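Local coordinates for 2,3-dihydroxy-2,3-dihydrophenylpropionate dehydrogenase (Pseudomonas sp. MC1, PDB 5XTF), which probably catalyses the NAD(+)-dependent oxidation of naphthalene cis-dihydrodiol to 1,2-dihydroxynaphthalene, as a tetrameric member of the short-chain dehydrogenase/reductase family, at residues B[35-38]-B[39-43]. Residues are numbered along the deposited sequence; the frame is centred on the assembly and turned at random.
Sequences IGLE and LVRSF
I35 and L39, one helical turn apart, lie side by side and point the same way, with I35 CG2 resting 4.0 Å from L39 CG. Residues four apart in a helix share a side, so their side chains can touch beside the backbone bond that links them; here I35 O accepts that bond from L39 N at 2.9 Å. I35 is also an NAD(+)-binding residue, consistent with the glycine-rich cofactor loop of a Rossmann fold running into this helix. G36 O accepts a hydrogen bond from V40 N, and V40 CG2 lies 3.5 Å from that same oxygen. L37 turns CG away from its backbone nitrogen (chi1 168°), which carries CG over the centre of the R41 guanidinium, 3.5 Å above the plane. E38, bent at chi2, brings OE2 to the guanidinium edge for a salt bridge with R41 NH1 at 2.7 Å. The bond is weak, its N-H...O angle 123°, and the carboxylate and guanidinium planes stand 73° apart. A water donates a hydrogen bond to E38 OE1 and accepts one from S42 OG, bridging the two residues. R41 NE forms a second salt bridge, to E66 of helix 57-67, whose L62 and L63 pack on L37. A leucine in place of R41 would probably leave E38 and E66 without their charged mate and L37 CG without the flat group it packs against. As the crossover helix of a beta-alpha-beta unit between strands 25-28 and 49-54, helix 34-46 lays L39 and V40 on I28 of the first strand, while Y250 of helix 248-254 meets I35 and L39.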
ATOM      1  N   ILE B  35      21.891   2.163  14.429  1.00 25.64           N
ATOM      2  CA  ILE B  35      22.040   2.362  12.989  1.00 27.22           C
ATOM      3  C   ILE B  35      22.798   3.654  12.693  1.00 24.84           C
ATOM      4  O   ILE B  35      23.616   3.713  11.766  1.00 26.33           O
ATOM      5  CB  ILE B  35      20.662   2.335  12.307  1.00 29.90           C
ATOM      6  CG1 ILE B  35      20.076   0.922  12.344  1.00 29.24           C
ATOM      7  CG2 ILE B  35      20.753   2.863  10.878  1.00 22.10           C
ATOM      8  CD1 ILE B  35      18.664   0.837  11.770  1.00 29.97           C
ATOM      9  N   GLY B  36      22.558   4.699  13.479  1.00 26.67           N
ATOM     10  CA  GLY B  36      23.149   5.994  13.167  1.00 25.54           C
ATOM     11  C   GLY B  36      24.658   5.989  13.250  1.00 25.88           C
ATOM     12  O   GLY B  36      25.337   6.619  12.435  1.00 28.03           O
ATOM     13  N   LEU B  37      25.207   5.276  14.233  1.00 29.16           N
ATOM     14  CA  LEU B  37      26.657   5.147  14.337  1.00 29.38           C
ATOM     15  C   LEU B  37      27.226   4.397  13.135  1.00 29.69           C
ATOM     16  O   LEU B  37      28.292   4.748  12.614  1.00 24.04           O
ATOM     17  CB  LEU B  37      27.004   4.448  15.650  1.00 31.15           C
ATOM     18  CG  LEU B  37      28.408   3.927  15.955  1.00 37.54           C
ATOM     19  CD1 LEU B  37      29.452   5.016  15.863  1.00 33.27           C
ATOM     20  CD2 LEU B  37      28.386   3.348  17.360  1.00 40.31           C
ATOM     21  N   GLU B  38      26.502   3.389  12.648  1.00 29.43           N
ATOM     22  CA  GLU B  38      26.977   2.674  11.471  1.00 24.32           C
ATOM     23  C   GLU B  38      26.863   3.524  10.215  1.00 26.65           C
ATOM     24  O   GLU B  38      27.641   3.340   9.275  1.00 27.90           O
ATOM     25  CB  GLU B  38      26.211   1.368  11.309  1.00 27.77           C
ATOM     26  CG  GLU B  38      26.546   0.339  12.382  1.00 32.93           C
ATOM     27  CD  GLU B  38      28.052   0.024  12.474  1.00 40.15           C
ATOM     28  OE1 GLU B  38      28.745  -0.080  11.423  1.00 37.00           O
ATOM     29  OE2 GLU B  38      28.537  -0.122  13.613  1.00 43.98           O
ATOM     30  N   LEU B  39      25.920   4.461  10.182  1.00 21.68           N
ATOM     31  CA  LEU B  39      25.857   5.382   9.055  1.00 25.24           C
ATOM     32  C   LEU B  39      27.078   6.295   9.033  1.00 26.70           C
ATOM     33  O   LEU B  39      27.647   6.562   7.964  1.00 27.53           O
ATOM     34  CB  LEU B  39      24.563   6.193   9.115  1.00 21.96           C
ATOM     35  CG  LEU B  39      23.290   5.349   9.017  1.00 23.68           C
ATOM     36  CD1 LEU B  39      22.039   6.234   9.033  1.00 24.35           C
ATOM     37  CD2 LEU B  39      23.345   4.490   7.771  1.00 23.88           C
ATOM     38  N   VAL B  40      27.509   6.761  10.207  1.00 23.30           N
ATOM     39  CA  VAL B  40      28.754   7.520  10.297  1.00 24.30           C
ATOM     40  C   VAL B  40      29.910   6.709   9.736  1.00 25.89           C
ATOM     41  O   VAL B  40      30.645   7.163   8.851  1.00 26.42           O
ATOM     42  CB  VAL B  40      29.030   7.929  11.749  1.00 24.65           C
ATOM     43  CG1 VAL B  40      30.470   8.479  11.864  1.00 23.75           C
ATOM     44  CG2 VAL B  40      28.000   8.926  12.215  1.00 23.52           C
ATOM     45  N   ARG B  41      30.088   5.492  10.246  1.00 24.63           N
ATOM     46  CA  ARG B  41      31.183   4.660   9.780  1.00 24.01           C
ATOM     47  C   ARG B  41      31.050   4.359   8.295  1.00 28.05           C
ATOM     48  O   ARG B  41      32.048   4.346   7.567  1.00 27.59           O
ATOM     49  CB  ARG B  41      31.237   3.377  10.601  1.00 26.65           C
ATOM     50  CG  ARG B  41      31.505   3.641  12.065  1.00 27.69           C
ATOM     51  CD  ARG B  41      31.358   2.388  12.914  1.00 33.71           C
ATOM     52  NE  ARG B  41      31.628   2.674  14.320  1.00 34.83           N
ATOM     53  CZ  ARG B  41      31.282   1.887  15.335  1.00 41.94           C
ATOM     54  NH1 ARG B  41      30.635   0.750  15.107  1.00 40.30           N
ATOM     55  NH2 ARG B  41      31.572   2.242  16.587  1.00 43.06           N
ATOM     56  N   SER B  42      29.825   4.144   7.816  1.00 27.44           N
ATOM     57  CA  SER B  42      29.658   3.764   6.416  1.00 25.24           C
ATOM     58  C   SER B  42      29.900   4.939   5.479  1.00 25.49           C
ATOM     59  O   SER B  42      30.522   4.778   4.420  1.00 26.68           O
ATOM     60  CB  SER B  42      28.266   3.182   6.195  1.00 28.09           C
ATOM     61  OG  SER B  42      28.266   1.822   6.565  1.00 31.72           O
ATOM     62  N   PHE B  43      29.383   6.116   5.822  1.00 25.58           N
ATOM     63  CA  PHE B  43      29.552   7.254   4.929  1.00 24.77           C
ATOM     64  C   PHE B  43      30.988   7.761   4.973  1.00 28.07           C
ATOM     65  O   PHE B  43      31.554   8.142   3.937  1.00 27.64           O
ATOM     66  CB  PHE B  43      28.554   8.362   5.285  1.00 25.28           C
ATOM     67  CG  PHE B  43      27.179   8.172   4.672  1.00 28.34           C
ATOM     68  CD1 PHE B  43      26.194   7.437   5.331  1.00 28.97           C
ATOM     69  CD2 PHE B  43      26.866   8.730   3.439  1.00 30.92           C
ATOM     70  CE1 PHE B  43      24.909   7.257   4.763  1.00 23.79           C
ATOM     71  CE2 PHE B  43      25.578   8.555   2.870  1.00 30.79           C
ATOM     72  CZ  PHE B  43      24.612   7.813   3.535  1.00 19.64           C
TER
HETATM   73  O   HOH W   1      28.993   0.447   8.750  1.00 31.37           O